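PDB 4F62: geranyltranstransferase from Marinomonas sp. MED121, which probably joins allylic and isopentenyl diphosphates head to tail into longer polyprenyl diphosphates, as a putative farnesyl-diphosphate synthase of the isoprenoid synthase superfamily. Local coordinates for residues H34-Y39 with P100-Q105; S70-E75 with F123-N128; I168-L173 with A247-L252. All blocks are in the same frame, centred on the assembly; numbering follows the deposited sequence. Where two conformers were deposited one is given.

In the fold
All three contacts join helices of the all-helical prenyl synthase fold, and none touches another. Interaction 2 is the buried one: alanines of helix 65-86 meet leucines of helix 108-126 by apolar contact alone. Interaction 1, the two centres about 20 Å apart, lies farther from the chain centre and is partly exposed; here helix 31-41 reaches the short helix 102-105, which sits in the chain between the two helices of interaction 2, and a tyrosine hydroxyl supplies a hydrogen bond. Interaction 3, partly buried and farthest of the three from the chain centre, pairs the starts of helices 170-194 and 249-273. It buries the most surface, and each helix start carries its own polar cap.

Interaction 1: residues H34-Y39 with P100-Q105; sequences HNAMRY and PTCHIQ
Y39, on helix 31-41, spans the gap to 100-105 and has the largest share, nearly half, of the surface buried here. Its OH donates a hydrogen bond of 2.8 Å to P100 O, approaching at a C=O...donor angle of 139° and tilted 26° from the carbonyl plane. With chi1 at 176°, the ring extends opposite its own backbone N and carries the hydroxyl across to the residues that lead into helix 102-105. P100 O, T101 O and C102 CA all lie at the ring edge, near its plane. Q105 CG packs against the phenol end, 3.1 Å from Y39 OH and 3.5 Å from Y39 CZ, and the two side chains run at about a right angle. Beside this polar link, C102 provides a looser apolar contact: its SG stands 4.4 Å from A36 CB, one turn back from Y39. The A36 and C102 alpha carbons are 7.1 Å apart, close enough for small side chains to meet while the long tyrosine reaches past them. F106 touches both A36 and Y39. Helix 108-126 covers A36 through T110 and A114, while C102 packs on I83 of helix 65-86, setting this contact among the helices of the prenyl synthase fold.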
loop_
_atom_site.group_PDB
_atom_site.type_symbol
_atom_site.label_atom_id
_atom_site.label_comp_id
_atom_site.label_asym_id
_atom_site.label_seq_id
_atom_site.Cartn_x
_atom_site.Cartn_y
_atom_site.Cartn_z
ATOM N N HIS A 34 -8.322 -13.379 -4.962
ATOM C CA HIS A 34 -8.068 -12.973 -6.337
ATOM C C HIS A 34 -9.368 -12.827 -7.113
ATOM O O HIS A 34 -9.480 -11.965 -7.983
ATOM C CB HIS A 34 -7.158 -13.986 -7.039
ATOM C CG HIS A 34 -5.708 -13.859 -6.647
ATOM N ND1 HIS A 34 -4.797 -14.863 -6.903
ATOM C CD2 HIS A 34 -5.029 -12.866 -6.054
ATOM C CE1 HIS A 34 -3.602 -14.482 -6.465
ATOM N NE2 HIS A 34 -3.719 -13.269 -5.944
ATOM N N ASN A 35 -10.337 -13.689 -6.822
ATOM C CA ASN A 35 -11.643 -13.577 -7.465
ATOM C C ASN A 35 -12.255 -12.202 -7.224
ATOM O O ASN A 35 -12.671 -11.531 -8.166
ATOM C CB ASN A 35 -12.573 -14.688 -6.988
ATOM C CG ASN A 35 -12.217 -16.030 -7.596
ATOM O OD1 ASN A 35 -11.539 -16.090 -8.630
ATOM N ND2 ASN A 35 -12.673 -17.115 -6.964
ATOM N N ALA A 36 -12.259 -11.767 -5.967
ATOM C CA ALA A 36 -12.788 -10.458 -5.614
ATOM C C ALA A 36 -11.958 -9.331 -6.227
ATOM O O ALA A 36 -12.511 -8.343 -6.716
ATOM C CB ALA A 36 -12.857 -10.305 -4.106
ATOM N N MET A 37 -10.635 -9.478 -6.193
ATOM C CA MET A 37 -9.736 -8.487 -6.777
ATOM C C MET A 37 -10.010 -8.314 -8.255
ATOM O O MET A 37 -10.112 -7.191 -8.749
ATOM C CB MET A 37 -8.270 -8.887 -6.576
ATOM C CG MET A 37 -7.731 -8.632 -5.173
ATOM S SD MET A 37 -6.066 -9.309 -4.951
ATOM C CE MET A 37 -5.042 -7.981 -5.590
ATOM N N ARG A 38 -10.127 -9.434 -8.960
ATOM C CA ARG A 38 -10.362 -9.422 -10.399
ATOM C C ARG A 38 -11.731 -8.856 -10.754
ATOM O O ARG A 38 -11.875 -8.154 -11.756
ATOM C CB ARG A 38 -10.213 -10.830 -10.989
ATOM C CG ARG A 38 -8.769 -11.325 -11.050
ATOM C CD ARG A 38 -8.646 -12.630 -11.822
ATOM N NE ARG A 38 -7.256 -13.075 -11.911
ATOM C CZ ARG A 38 -6.752 -14.118 -11.254
ATOM N NH1 ARG A 38 -5.471 -14.437 -11.398
ATOM N NH2 ARG A 38 -7.527 -14.850 -10.462
ATOM N N TYR A 39 -12.734 -9.177 -9.941
ATOM C CA TYR A 39 -14.098 -8.700 -10.174
ATOM C C TYR A 39 -14.108 -7.173 -10.193
ATOM O O TYR A 39 -14.802 -6.560 -10.992
ATOM C CB TYR A 39 -15.071 -9.237 -9.115
ATOM C CG TYR A 39 -16.473 -8.687 -9.265
ATOM C CD1 TYR A 39 -17.223 -8.958 -10.404
ATOM C CD2 TYR A 39 -17.045 -7.894 -8.275
ATOM C CE1 TYR A 39 -18.506 -8.457 -10.559
ATOM C CE2 TYR A 39 -18.333 -7.385 -8.420
ATOM C CZ TYR A 39 -19.057 -7.673 -9.566
ATOM O OH TYR A 39 -20.333 -7.181 -9.732
ATOM N N PRO A 100 -23.484 -4.144 -9.760
ATOM C CA PRO A 100 -23.465 -4.554 -8.350
ATOM C C PRO A 100 -22.071 -4.391 -7.746
ATOM O O PRO A 100 -21.086 -4.852 -8.328
ATOM C CB PRO A 100 -23.861 -6.032 -8.406
ATOM C CG PRO A 100 -23.423 -6.485 -9.757
ATOM C CD PRO A 100 -23.532 -5.296 -10.678
ATOM N N THR A 101 -21.994 -3.730 -6.593
ATOM C CA THR A 101 -20.710 -3.430 -5.962
ATOM C C THR A 101 -20.006 -4.696 -5.442
ATOM O O THR A 101 -20.612 -5.772 -5.373
ATOM C CB THR A 101 -20.864 -2.367 -4.837
ATOM O OG1 THR A 101 -21.804 -2.823 -3.858
ATOM C CG2 THR A 101 -21.356 -1.043 -5.410
ATOM N N CYS A 102 -18.729 -4.565 -5.087
ATOM C CA CYS A 102 -17.947 -5.715 -4.627
ATOM C C CYS A 102 -18.493 -6.318 -3.326
ATOM O O CYS A 102 -18.458 -7.534 -3.136
ATOM C CB CYS A 102 -16.470 -5.342 -4.473
ATOM S SG CYS A 102 -15.393 -6.734 -4.026
ATOM N N HIS A 103 -19.005 -5.468 -2.437
ATOM C CA HIS A 103 -19.581 -5.944 -1.176
ATOM C C HIS A 103 -20.980 -6.551 -1.351
ATOM O O HIS A 103 -21.424 -7.343 -0.515
ATOM C CB HIS A 103 -19.573 -4.843 -0.097
ATOM C CG HIS A 103 -20.404 -3.641 -0.433
ATOM N ND1 HIS A 103 -21.725 -3.519 -0.057
ATOM C CD2 HIS A 103 -20.096 -2.498 -1.091
ATOM C CE1 HIS A 103 -22.199 -2.358 -0.479
ATOM N NE2 HIS A 103 -21.228 -1.720 -1.110
ATOM N N ILE A 104 -21.663 -6.181 -2.437
ATOM C CA ILE A 104 -22.963 -6.765 -2.785
ATOM C C ILE A 104 -22.790 -8.163 -3.380
ATOM O O ILE A 104 -23.410 -9.129 -2.922
ATOM C CB ILE A 104 -23.756 -5.882 -3.793
ATOM C CG1 ILE A 104 -24.251 -4.597 -3.121
ATOM C CG2 ILE A 104 -24.925 -6.656 -4.403
ATOM C CD1 ILE A 104 -24.815 -4.798 -1.728
ATOM N N GLN A 105 -21.947 -8.261 -4.406
ATOM C CA GLN A 105 -21.636 -9.540 -5.040
ATOM C C GLN A 105 -20.984 -10.526 -4.071
ATOM O O GLN A 105 -21.322 -11.713 -4.060
ATOM C CB GLN A 105 -20.746 -9.324 -6.266
ATOM C CG GLN A 105 -21.523 -9.090 -7.548
ATOM C CD GLN A 105 -21.692 -10.359 -8.363
ATOM O OE1 GLN A 105 -21.073 -11.384 -8.073
ATOM N NE2 GLN A 105 -22.531 -10.295 -9.394
#

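Interaction 2: residues S70-E75 with F123-N128; sequences SAAALE and FELLSN
Two neighbouring helices of the prenyl synthase bundle, 65-86 and 108-126, meet where the alanine-rich face of S70-E75 receives L125 and L126. The alanines keep the first helix slim on this side, and the A73 and L125 alpha carbons come within 5.9 Å. L125 brings one branch down onto the backbone: CD1 lies 3.5 Å from A72 C and is also close to A73 N, while the methyl A72 CB stands 3.6 Å from the same L125 CD1. The second branch, L125 CD2, reaches A72 CB more loosely.

L126 meets the methyl of A73. Its CG is 3.8 Å from A73 CB, so the alanine methyl meets the fork of the leucine. From that fork L126 CD2 extends toward the preceding turn and lies 3.9 Å from S70 N. L126 CG stands opposite its own carbonyl carbon (chi1 -72°), which carries the branched end nearer to helix 65-86 although its CB points neither toward nor away from that helix. S70 CB points away from the contact, and its OG is hydrogen-bonded to L66 O within the same helix. At the end of helix 108-126, S127 OG donates to F123 O at 2.8 Å, a side-chain bond back to the preceding turn.

Y19 of helix 5-23 touches both A72 and L125, and L126 also packs on I141 and L144 of helix 134-148. F123 stacks on F123 of the second subunit. Close, apolar alanine-leucine packing of this kind belongs to the helical core of the all-alpha isoprenoid synthase fold.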
loop_
_atom_site.group_PDB
_atom_site.type_symbol
_atom_site.label_atom_id
_atom_site.label_comp_id
_atom_site.label_asym_id
_atom_site.label_seq_id
_atom_site.Cartn_x
_atom_site.Cartn_y
_atom_site.Cartn_z
ATOM N N SER A 70 3.547 1.544 -13.870
ATOM C CA SER A 70 2.862 2.728 -13.326
ATOM C C SER A 70 1.379 2.749 -13.653
ATOM O O SER A 70 0.532 3.046 -12.783
ATOM C CB SER A 70 3.502 4.011 -13.866
ATOM O OG SER A 70 4.885 4.068 -13.532
ATOM N N ALA A 71 1.062 2.473 -14.920
ATOM C CA ALA A 71 -0.318 2.548 -15.363
ATOM C C ALA A 71 -1.112 1.532 -14.571
ATOM O O ALA A 71 -2.198 1.832 -14.080
ATOM C CB ALA A 71 -0.421 2.259 -16.862
ATOM N N ALA A 72 -0.543 0.337 -14.423
ATOM C CA ALA A 72 -1.213 -0.744 -13.708
ATOM C C ALA A 72 -1.339 -0.427 -12.219
ATOM O O ALA A 72 -2.377 -0.702 -11.615
ATOM C CB ALA A 72 -0.454 -2.057 -13.906
ATOM N N ALA A 73 -0.285 0.152 -11.633
ATOM C CA ALA A 73 -0.300 0.510 -10.212
ATOM C C ALA A 73 -1.350 1.570 -9.940
ATOM O O ALA A 73 -2.106 1.479 -8.965
ATOM C CB ALA A 73 1.073 1.011 -9.742
ATOM N N LEU A 74 -1.387 2.584 -10.796
ATOM C CA LEU A 74 -2.373 3.658 -10.653
ATOM C C LEU A 74 -3.793 3.108 -10.781
ATOM O O LEU A 74 -4.693 3.500 -10.034
ATOM C CB LEU A 74 -2.136 4.740 -11.715
ATOM C CG LEU A 74 -0.901 5.601 -11.432
ATOM C CD1 LEU A 74 -0.413 6.240 -12.710
ATOM C CD2 LEU A 74 -1.238 6.671 -10.412
ATOM N N GLU A 75 -4.002 2.191 -11.721
ATOM C CA GLU A 75 -5.335 1.610 -11.875
ATOM C C GLU A 75 -5.713 0.774 -10.642
ATOM O O GLU A 75 -6.879 0.746 -10.236
ATOM C CB GLU A 75 -5.432 0.774 -13.164
ATOM C CG GLU A 75 -6.836 0.273 -13.454
ATOM C CD GLU A 75 -7.824 1.405 -13.804
ATOM O OE1 GLU A 75 -7.377 2.535 -14.102
ATOM O OE2 GLU A 75 -9.059 1.162 -13.800
ATOM N N PHE A 123 1.941 -1.622 -5.202
ATOM C CA PHE A 123 3.349 -1.546 -4.847
ATOM C C PHE A 123 4.113 -2.758 -5.321
ATOM O O PHE A 123 5.312 -2.671 -5.589
ATOM C CB PHE A 123 3.511 -1.260 -3.347
ATOM C CG PHE A 123 2.985 0.105 -2.957
ATOM C CD1 PHE A 123 3.726 1.250 -3.233
ATOM C CD2 PHE A 123 1.731 0.247 -2.362
ATOM C CE1 PHE A 123 3.245 2.518 -2.892
ATOM C CE2 PHE A 123 1.237 1.506 -2.018
ATOM C CZ PHE A 123 1.999 2.649 -2.282
ATOM N N GLU A 124 3.417 -3.884 -5.465
ATOM C CA GLU A 124 4.038 -5.071 -6.032
ATOM C C GLU A 124 4.418 -4.760 -7.482
ATOM O O GLU A 124 5.515 -5.086 -7.937
ATOM C CB GLU A 124 3.076 -6.269 -5.984
ATOM C CG GLU A 124 3.639 -7.553 -6.634
ATOM C CD GLU A 124 2.643 -8.723 -6.615
ATOM O OE1 GLU A 124 1.653 -8.694 -5.834
ATOM O OE2 GLU A 124 2.843 -9.674 -7.392
ATOM N N LEU A 125 3.497 -4.121 -8.193
ATOM C CA LEU A 125 3.672 -3.797 -9.618
ATOM C C LEU A 125 4.906 -2.927 -9.815
ATOM O O LEU A 125 5.691 -3.145 -10.737
ATOM C CB LEU A 125 2.424 -3.065 -10.148
ATOM C CG LEU A 125 1.207 -3.983 -10.352
ATOM C CD1 LEU A 125 -0.085 -3.211 -10.487
ATOM C CD2 LEU A 125 1.441 -4.866 -11.584
ATOM N N LEU A 126 5.089 -1.966 -8.913
ATOM C CA LEU A 126 6.203 -1.017 -9.013
ATOM C C LEU A 126 7.548 -1.548 -8.521
ATOM O O LEU A 126 8.585 -0.930 -8.772
ATOM C CB LEU A 126 5.867 0.299 -8.293
ATOM C CG LEU A 126 4.824 1.179 -8.998
ATOM C CD1 LEU A 126 4.535 2.446 -8.171
ATOM C CD2 LEU A 126 5.340 1.557 -10.373
ATOM N N SER A 127 7.541 -2.689 -7.833
ATOM C CA SER A 127 8.779 -3.247 -7.292
ATOM C C SER A 127 9.080 -4.636 -7.847
ATOM O O SER A 127 9.737 -5.429 -7.202
ATOM C CB SER A 127 8.726 -3.304 -5.767
ATOM O OG SER A 127 7.669 -4.141 -5.337
ATOM N N ASN A 128 8.598 -4.911 -9.050
ATOM C CA ASN A 128 8.832 -6.178 -9.732
ATOM C C ASN A 128 10.332 -6.370 -9.998
ATOM O O ASN A 128 10.988 -5.460 -10.509
ATOM C CB ASN A 128 8.050 -6.136 -11.051
ATOM C CG ASN A 128 8.028 -7.468 -11.791
ATOM O OD1 ASN A 128 8.976 -8.260 -11.731
ATOM N ND2 ASN A 128 6.938 -7.707 -12.528
#

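Interaction 3: residues I168-L173 with A247-L252; sequences ISLAEL and ATYPKL
L173 projects from the first turn of helix 170-194 into a hollow formed by Y249, L252 and the backbone of T248, joining two helix starts of the isoprenoid synthase fold. Its CD2 is the bump. It sits 3.5 Å from the centroid of the Y249 ring and only 10° off the ring normal, a CH-pi contact over the face. The same methyl meets L252 CD1 at 3.8 Å. Because L173 CG stands opposite its backbone N (chi1 -175°), the branched end extends across the gap to the ring.

L170 approaches the same tyrosine differently: L170 CD1 lies at the ring edge, 3.7 Å from Y249 CD1, and the two side chains run at about a right angle. In return, L252 fills a shallow groove along the backbone of the other segment, its CD1 3.6 Å from L170 CA and its CD2 near I168 O. On the side of L173 away from the Y249 ring, A247 CB meets I168 CG1 at 3.7 Å.

L216 and V220 of helix 201-226 also touch Y249, and H177 ND1 is hydrogen-bonded to its OH. Both helices have capped starts. T248 OG1 accepts from K251 N, and S169 and E172 form a capping box in which E172 N donates to S169 OG, while S169 N donates in return to the anti lone pair of E172 OE1 at 2.9 Å, with an N-H...acceptor angle of 169°.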
loop_
_atom_site.group_PDB
_atom_site.type_symbol
_atom_site.label_atom_id
_atom_site.label_comp_id
_atom_site.label_asym_id
_atom_site.label_seq_id
_atom_site.Cartn_x
_atom_site.Cartn_y
_atom_site.Cartn_z
ATOM N N ILE A 168 -18.898 24.420 2.466
ATOM C CA ILE A 168 -17.512 24.849 2.415
ATOM C C ILE A 168 -17.313 25.899 1.325
ATOM O O ILE A 168 -18.168 26.065 0.458
ATOM C CB ILE A 168 -16.608 23.649 2.157
ATOM C CG1 ILE A 168 -16.932 23.033 0.799
ATOM C CG2 ILE A 168 -16.803 22.606 3.252
ATOM C CD1 ILE A 168 -16.100 21.809 0.483
ATOM N N SER A 169 -16.188 26.604 1.369
ATOM C CA SER A 169 -15.916 27.663 0.399
ATOM C C SER A 169 -15.419 27.076 -0.916
ATOM O O SER A 169 -15.128 25.882 -1.005
ATOM C CB SER A 169 -14.845 28.604 0.941
ATOM O OG SER A 169 -13.616 27.898 1.044
ATOM N N LEU A 170 -15.304 27.926 -1.932
ATOM C CA LEU A 170 -14.694 27.543 -3.195
ATOM C C LEU A 170 -13.282 27.000 -2.971
ATOM O O LEU A 170 -12.918 25.961 -3.521
ATOM C CB LEU A 170 -14.647 28.759 -4.121
ATOM C CG LEU A 170 -13.885 28.594 -5.437
ATOM C CD1 LEU A 170 -14.513 27.490 -6.303
ATOM C CD2 LEU A 170 -13.877 29.931 -6.180
ATOM N N ALA A 171 -12.499 27.703 -2.153
ATOM C CA ALA A 171 -11.124 27.292 -1.863
ATOM C C ALA A 171 -11.086 25.917 -1.221
ATOM O O ALA A 171 -10.225 25.091 -1.554
ATOM C CB ALA A 171 -10.447 28.312 -0.949
ATOM N N GLU A 172 -12.006 25.674 -0.285
ATOM C CA GLU A 172 -12.072 24.380 0.383
ATOM C C GLU A 172 -12.508 23.285 -0.587
ATOM O O GLU A 172 -11.980 22.175 -0.552
ATOM C CB GLU A 172 -12.993 24.453 1.605
ATOM C CG GLU A 172 -12.343 25.171 2.774
ATOM C CD GLU A 172 -13.320 25.504 3.881
ATOM O OE1 GLU A 172 -14.495 25.821 3.577
ATOM O OE2 GLU A 172 -12.908 25.456 5.058
ATOM N N LEU A 173 -13.461 23.606 -1.462
ATOM C CA LEU A 173 -13.930 22.637 -2.444
ATOM C C LEU A 173 -12.798 22.258 -3.390
ATOM O O LEU A 173 -12.554 21.063 -3.636
ATOM C CB LEU A 173 -15.127 23.176 -3.238
ATOM C CG LEU A 173 -15.766 22.177 -4.213
ATOM C CD1 LEU A 173 -16.190 20.931 -3.460
ATOM C CD2 LEU A 173 -16.973 22.810 -4.907
ATOM N N ALA A 247 -22.064 21.729 -1.104
ATOM C CA ALA A 247 -21.270 22.636 -1.947
ATOM C C ALA A 247 -20.929 22.096 -3.347
ATOM O O ALA A 247 -20.460 20.967 -3.499
ATOM C CB ALA A 247 -19.988 23.052 -1.222
ATOM N N THR A 248 -21.161 22.932 -4.361
ATOM C CA THR A 248 -20.860 22.616 -5.756
ATOM C C THR A 248 -20.297 23.871 -6.435
ATOM O O THR A 248 -20.530 24.989 -5.972
ATOM C CB THR A 248 -22.134 22.192 -6.533
ATOM O OG1 THR A 248 -22.945 23.344 -6.788
ATOM C CG2 THR A 248 -22.958 21.172 -5.760
ATOM N N TYR A 249 -19.586 23.700 -7.544
ATOM C CA TYR A 249 -19.104 24.864 -8.291
ATOM C C TYR A 249 -20.186 25.830 -8.802
ATOM O O TYR A 249 -20.010 27.047 -8.700
ATOM C CB TYR A 249 -18.107 24.459 -9.389
ATOM C CG TYR A 249 -16.862 23.823 -8.795
ATOM C CD1 TYR A 249 -15.834 24.604 -8.272
ATOM C CD2 TYR A 249 -16.746 22.439 -8.708
ATOM C CE1 TYR A 249 -14.700 24.014 -7.691
ATOM C CE2 TYR A 249 -15.621 21.843 -8.141
ATOM C CZ TYR A 249 -14.602 22.634 -7.635
ATOM O OH TYR A 249 -13.497 22.032 -7.068
ATOM N N PRO A 250 -21.307 25.303 -9.352
ATOM C CA PRO A 250 -22.355 26.231 -9.800
ATOM C C PRO A 250 -22.962 27.021 -8.656
ATOM O O PRO A 250 -23.344 28.174 -8.854
ATOM C CB PRO A 250 -23.412 25.308 -10.409
ATOM C CG PRO A 250 -22.638 24.122 -10.874
ATOM C CD PRO A 250 -21.553 23.934 -9.843
ATOM N N LYS A 251 -23.063 26.429 -7.472
ATOM C CA LYS A 251 -23.565 27.202 -6.331
ATOM C C LYS A 251 -22.562 28.255 -5.877
ATOM O O LYS A 251 -22.947 29.332 -5.443
ATOM C CB LYS A 251 -23.969 26.284 -5.171
ATOM C CG LYS A 251 -25.333 25.664 -5.397
ATOM C CD LYS A 251 -25.414 24.241 -4.887
ATOM C CE LYS A 251 -25.900 24.186 -3.455
ATOM N NZ LYS A 251 -26.125 22.772 -3.030
ATOM N N LEU A 252 -21.275 27.947 -5.995
ATOM C CA LEU A 252 -20.250 28.876 -5.526
ATOM C C LEU A 252 -19.894 29.949 -6.558
ATOM O O LEU A 252 -19.491 31.051 -6.197
ATOM C CB LEU A 252 -18.993 28.109 -5.081
ATOM C CG LEU A 252 -19.159 27.249 -3.823
ATOM C CD1 LEU A 252 -17.991 26.265 -3.661
ATOM C CD2 LEU A 252 -19.292 28.140 -2.591
#